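Local coordinates for putative fimbrium tip subunit Fim1C (Bacteroides ovatus, PDB 4EPS), which is probably a component of the fimbrium tip, part of the filamentous surface appendages that mediate cell adhesion and biofilm formation, at residues Thr343-His355 with Tyr469-Tyr481. Residues are numbered along the deposited sequence; the frame is centred on the assembly and turned at random.
With SO4 (sulfate ion), chain G.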
loop_
_atom_site.group_PDB
_atom_site.type_symbol
_atom_site.label_atom_id
_atom_site.label_comp_id
_atom_site.label_asym_id
_atom_site.label_seq_id
_atom_site.Cartn_x
_atom_site.Cartn_y
_atom_site.Cartn_z
ATOM N N THR A 343 -26.716 18.628 21.968
ATOM C CA THR A 343 -27.185 18.119 23.259
ATOM C C THR A 343 -28.698 18.060 23.197
ATOM O O THR A 343 -29.331 18.891 22.532
ATOM C CB THR A 343 -26.716 18.990 24.426
ATOM O OG1 THR A 343 -27.223 20.312 24.213
ATOM C CG2 THR A 343 -25.212 18.998 24.589
ATOM N N GLY A 344 -29.285 17.085 23.873
ATOM C CA GLY A 344 -30.741 16.973 23.891
ATOM C C GLY A 344 -31.217 15.799 24.709
ATOM O O GLY A 344 -30.397 15.055 25.268
ATOM N N LYS A 345 -32.557 15.613 24.739
ATOM C CA LYS A 345 -33.212 14.510 25.441
ATOM C C LYS A 345 -33.175 13.300 24.525
ATOM O O LYS A 345 -32.852 13.448 23.340
ATOM C CB LYS A 345 -34.665 14.879 25.840
ATOM C CG LYS A 345 -34.749 16.047 26.805
ATOM C CD LYS A 345 -36.199 16.549 26.909
ATOM C CE LYS A 345 -36.423 17.481 28.079
ATOM N NZ LYS A 345 -35.814 18.822 27.864
ATOM N N PHE A 346 -33.482 12.099 25.061
ATOM C CA PHE A 346 -33.435 10.900 24.234
ATOM C C PHE A 346 -34.826 10.454 23.880
ATOM O O PHE A 346 -35.125 10.225 22.710
ATOM C CB PHE A 346 -32.660 9.765 24.942
ATOM C CG PHE A 346 -32.408 8.568 24.054
ATOM C CD1 PHE A 346 -31.265 8.491 23.272
ATOM C CD2 PHE A 346 -33.306 7.505 24.022
ATOM C CE1 PHE A 346 -31.037 7.382 22.451
ATOM C CE2 PHE A 346 -33.096 6.421 23.165
ATOM C CZ PHE A 346 -31.965 6.368 22.395
ATOM N N SER A 347 -35.669 10.274 24.898
ATOM C CA SER A 347 -37.040 9.815 24.721
ATOM C C SER A 347 -37.841 10.163 25.947
ATOM O O SER A 347 -37.243 10.509 26.974
ATOM C CB SER A 347 -37.064 8.298 24.504
ATOM O OG SER A 347 -36.931 7.585 25.723
ATOM N N PRO A 348 -39.182 10.019 25.940
ATOM C CA PRO A 348 -39.899 10.178 27.211
ATOM C C PRO A 348 -39.594 8.975 28.118
ATOM O O PRO A 348 -39.092 7.960 27.629
ATOM C CB PRO A 348 -41.377 10.217 26.795
ATOM C CG PRO A 348 -41.456 9.619 25.464
ATOM C CD PRO A 348 -40.081 9.577 24.847
ATOM N N ALA A 349 -39.869 9.084 29.424
ATOM C CA ALA A 349 -39.734 7.934 30.336
ATOM C C ALA A 349 -40.848 6.955 29.971
ATOM O O ALA A 349 -41.952 7.398 29.655
ATOM C CB ALA A 349 -39.855 8.386 31.784
ATOM N N LEU A 350 -40.549 5.656 29.886
ATOM C CA LEU A 350 -41.552 4.676 29.454
ATOM C C LEU A 350 -42.110 3.899 30.628
ATOM O O LEU A 350 -41.436 3.771 31.645
ATOM C CB LEU A 350 -40.932 3.690 28.449
ATOM C CG LEU A 350 -40.255 4.268 27.183
ATOM C CD1 LEU A 350 -39.591 3.162 26.391
ATOM C CD2 LEU A 350 -41.273 4.987 26.278
ATOM N N THR A 351 -43.322 3.343 30.473
ATOM C CA THR A 351 -43.927 2.485 31.497
ATOM C C THR A 351 -43.278 1.111 31.345
ATOM O O THR A 351 -42.791 0.537 32.314
ATOM C CB THR A 351 -45.464 2.452 31.339
ATOM O OG1 THR A 351 -45.981 3.773 31.496
ATOM C CG2 THR A 351 -46.128 1.518 32.329
ATOM N N GLN A 352 -43.270 0.601 30.115
ATOM C CA GLN A 352 -42.647 -0.659 29.757
ATOM C C GLN A 352 -41.376 -0.340 28.942
ATOM O O GLN A 352 -41.451 0.375 27.937
ATOM C CB GLN A 352 -43.650 -1.518 28.980
ATOM C CG GLN A 352 -43.057 -2.743 28.311
ATOM C CD GLN A 352 -43.997 -3.333 27.293
ATOM O OE1 GLN A 352 -44.374 -2.692 26.298
ATOM N NE2 GLN A 352 -44.318 -4.601 27.473
ATOM N N SER A 353 -40.209 -0.854 29.385
ATOM C CA SER A 353 -38.942 -0.617 28.672
ATOM C C SER A 353 -38.994 -1.201 27.271
ATOM O O SER A 353 -39.827 -2.068 26.997
ATOM C CB SER A 353 -37.769 -1.229 29.437
ATOM O OG SER A 353 -37.858 -2.646 29.463
ATOM N N ILE A 354 -38.091 -0.759 26.390
ATOM C CA ILE A 354 -38.002 -1.313 25.036
ATOM C C ILE A 354 -37.629 -2.802 25.153
ATOM O O ILE A 354 -38.143 -3.626 24.407
ATOM C CB ILE A 354 -36.987 -0.502 24.189
ATOM C CG1 ILE A 354 -37.517 0.937 23.979
ATOM C CG2 ILE A 354 -36.724 -1.191 22.833
ATOM C CD1 ILE A 354 -36.479 1.930 23.996
ATOM N N HIS A 355 -36.739 -3.136 26.100
ATOM C CA HIS A 355 -36.371 -4.523 26.363
ATOM C C HIS A 355 -37.616 -5.374 26.706
ATOM O O HIS A 355 -37.834 -6.436 26.104
ATOM C CB HIS A 355 -35.361 -4.612 27.520
ATOM C CG HIS A 355 -35.128 -6.019 27.943
ATOM N ND1 HIS A 355 -34.477 -6.915 27.118
ATOM C CD2 HIS A 355 -35.535 -6.662 29.065
ATOM C CE1 HIS A 355 -34.453 -8.057 27.783
ATOM N NE2 HIS A 355 -35.103 -7.958 28.948
ATOM N N TYR A 469 -22.155 11.286 27.164
ATOM C CA TYR A 469 -22.690 10.948 25.849
ATOM C C TYR A 469 -23.798 9.911 25.886
ATOM O O TYR A 469 -23.665 8.890 26.563
ATOM C CB TYR A 469 -21.534 10.437 24.941
ATOM C CG TYR A 469 -20.499 11.509 24.688
ATOM C CD1 TYR A 469 -19.486 11.762 25.613
ATOM C CD2 TYR A 469 -20.592 12.348 23.574
ATOM C CE1 TYR A 469 -18.561 12.799 25.414
ATOM C CE2 TYR A 469 -19.679 13.383 23.368
ATOM C CZ TYR A 469 -18.668 13.608 24.294
ATOM O OH TYR A 469 -17.766 14.638 24.095
ATOM N N TRP A 470 -24.877 10.153 25.138
ATOM C CA TRP A 470 -25.942 9.157 25.024
ATOM C C TRP A 470 -25.475 7.896 24.320
ATOM O O TRP A 470 -24.758 7.996 23.328
ATOM C CB TRP A 470 -27.079 9.687 24.126
ATOM C CG TRP A 470 -27.948 10.741 24.725
ATOM C CD1 TRP A 470 -28.100 12.018 24.271
ATOM C CD2 TRP A 470 -28.895 10.573 25.795
ATOM N NE1 TRP A 470 -29.075 12.666 24.990
ATOM C CE2 TRP A 470 -29.570 11.811 25.949
ATOM C CE3 TRP A 470 -29.210 9.511 26.669
ATOM C CZ2 TRP A 470 -30.553 12.015 26.929
ATOM C CZ3 TRP A 470 -30.198 9.708 27.637
ATOM C CH2 TRP A 470 -30.859 10.947 27.759
ATOM N N SER A 471 -25.956 6.730 24.761
ATOM C CA SER A 471 -25.778 5.517 23.974
ATOM C C SER A 471 -27.179 5.010 23.617
ATOM O O SER A 471 -28.180 5.496 24.174
ATOM C CB SER A 471 -24.984 4.447 24.720
ATOM O OG SER A 471 -25.831 3.754 25.626
ATOM N N SER A 472 -27.246 4.026 22.720
ATOM C CA SER A 472 -28.515 3.398 22.357
ATOM C C SER A 472 -28.756 2.146 23.233
ATOM O O SER A 472 -29.710 1.403 22.986
ATOM C CB SER A 472 -28.519 3.019 20.879
ATOM O OG SER A 472 -27.384 2.216 20.578
ATOM N N THR A 473 -27.892 1.918 24.255
ATOM C CA THR A 473 -27.994 0.769 25.167
ATOM C C THR A 473 -28.919 1.146 26.340
ATOM O O THR A 473 -28.656 2.109 27.063
ATOM C CB THR A 473 -26.577 0.351 25.620
ATOM O OG1 THR A 473 -25.774 0.156 24.440
ATOM C CG2 THR A 473 -26.594 -0.934 26.480
ATOM N N GLU A 474 -30.002 0.380 26.520
ATOM C CA GLU A 474 -30.994 0.686 27.535
ATOM C C GLU A 474 -30.630 0.095 28.894
ATOM O O GLU A 474 -30.150 -1.044 28.968
ATOM C CB GLU A 474 -32.366 0.153 27.080
ATOM C CG GLU A 474 -33.516 0.642 27.948
ATOM C CD GLU A 474 -34.869 0.086 27.560
ATOM O OE1 GLU A 474 -34.995 -1.159 27.488
ATOM O OE2 GLU A 474 -35.819 0.889 27.397
ATOM N N ARG A 475 -30.875 0.873 29.977
ATOM C CA ARG A 475 -30.675 0.393 31.349
ATOM C C ARG A 475 -31.992 -0.180 31.866
ATOM O O ARG A 475 -32.007 -1.291 32.394
ATOM C CB ARG A 475 -30.146 1.501 32.287
ATOM C CG ARG A 475 -30.215 1.168 33.811
ATOM C CD ARG A 475 -29.459 -0.110 34.193
ATOM N NE ARG A 475 -29.544 -0.373 35.635
ATOM C CZ ARG A 475 -30.530 -1.031 36.222
ATOM N NH1 ARG A 475 -31.538 -1.512 35.502
ATOM N NH2 ARG A 475 -30.535 -1.191 37.544
ATOM N N ASN A 476 -33.091 0.591 31.753
ATOM C CA ASN A 476 -34.438 0.185 32.215
ATOM C C ASN A 476 -35.461 1.086 31.504
ATOM O O ASN A 476 -35.089 1.800 30.559
ATOM C CB ASN A 476 -34.562 0.235 33.783
ATOM C CG ASN A 476 -34.344 1.577 34.445
ATOM O OD1 ASN A 476 -34.391 2.637 33.814
ATOM N ND2 ASN A 476 -34.117 1.574 35.755
ATOM N N ASN A 477 -36.720 1.080 31.948
ATOM C CA ASN A 477 -37.774 1.878 31.299
ATOM C C ASN A 477 -37.511 3.397 31.377
ATOM O O ASN A 477 -37.953 4.132 30.501
ATOM C CB ASN A 477 -39.146 1.535 31.915
ATOM C CG ASN A 477 -39.269 1.819 33.396
ATOM O OD1 ASN A 477 -38.349 1.594 34.179
ATOM N ND2 ASN A 477 -40.413 2.329 33.811
ATOM N N LYS A 478 -36.742 3.848 32.370
ATOM C CA LYS A 478 -36.486 5.279 32.565
ATOM C C LYS A 478 -35.117 5.758 32.107
ATOM O O LYS A 478 -34.952 6.972 31.905
ATOM C CB LYS A 478 -36.612 5.640 34.062
ATOM C CG LYS A 478 -37.930 5.250 34.716
ATOM C CD LYS A 478 -37.689 5.129 36.222
ATOM C CE LYS A 478 -38.902 4.712 37.014
ATOM N NZ LYS A 478 -38.570 4.512 38.454
ATOM N N ASN A 479 -34.112 4.847 32.025
ATOM C CA ASN A 479 -32.706 5.205 31.785
ATOM C C ASN A 479 -32.037 4.495 30.640
ATOM O O ASN A 479 -32.299 3.321 30.379
ATOM C CB ASN A 479 -31.868 4.860 33.045
ATOM C CG ASN A 479 -32.048 5.764 34.248
ATOM O OD1 ASN A 479 -33.099 6.355 34.470
ATOM N ND2 ASN A 479 -31.041 5.838 35.096
HETATM N N MSE A 480 -31.088 5.202 30.013
HETATM C CA MSE A 480 -30.158 4.680 29.024
HETATM C C MSE A 480 -28.796 4.566 29.694
HETATM O O MSE A 480 -28.550 5.209 30.707
HETATM C CB MSE A 480 -30.019 5.646 27.796
HETATM C CG MSE A 480 -31.327 5.968 27.076
HETATM SE SE MSE A 480 -32.196 4.379 26.425
HETATM C CE MSE A 480 -31.007 3.885 25.023
ATOM N N TYR A 481 -27.888 3.805 29.102
ATOM C CA TYR A 481 -26.482 3.855 29.488
ATOM C C TYR A 481 -25.899 5.143 28.884
ATOM O O TYR A 481 -26.221 5.496 27.730
ATOM C CB TYR A 481 -25.715 2.636 28.945
ATOM C CG TYR A 481 -25.882 1.403 29.802
ATOM C CD1 TYR A 481 -27.066 0.671 29.784
ATOM C CD2 TYR A 481 -24.848 0.953 30.620
ATOM C CE1 TYR A 481 -27.216 -0.479 30.560
ATOM C CE2 TYR A 481 -24.971 -0.223 31.364
ATOM C CZ TYR A 481 -26.171 -0.914 31.356
ATOM O OH TYR A 481 -26.318 -2.044 32.116
HETATM S S SO4 G . -27.274 0.012 38.725
HETATM O O1 SO4 G . -26.824 1.177 39.497
HETATM O O2 SO4 G . -26.171 -0.953 38.629
HETATM O O3 SO4 G . -28.439 -0.606 39.330
HETATM O O4 SO4 G . -27.667 0.416 37.381
#
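Phe346 lies between Trp470 and the selenomethionine Met480. Its CB sits over one indole face, 3.5 Å from Trp470 CH2, while Met480 CG covers a face of the phenyl ring, Met480 CE reaches Phe346 CZ (3.7 Å) and the selenium stands obliquely to the ring in a Met-aromatic contact. With CG anti to the backbone N (chi1 -172°), the phenyl ring is directed to Met480, its plane inclined at 48° to the indole. Trp470 NE1 donates in its ring plane to Gly344 O (2.7 Å), meeting that carbonyl from above its plane. Replacing Trp470 by an alanine is likely to leave Gly344 O without this donor and open a gap beside Phe346 CB. Asn477 clasps the loop before helix 354-359: its ND2 donates to Leu350 O (2.8 Å), and its backbone O accepts from Leu350 N (3.1 Å). At the helix start, the extended Glu474 offers OE2, through its syn lone pair, to Ile354 N and OE1 to His355 N, both at 3.0 Å; Lys498 forms a salt bridge with OE2. The hairpin 469-474/479-485 is joined to the helix by a buried carboxylate, whose negative charge the helix dipole and Lys498 would probably stabilise.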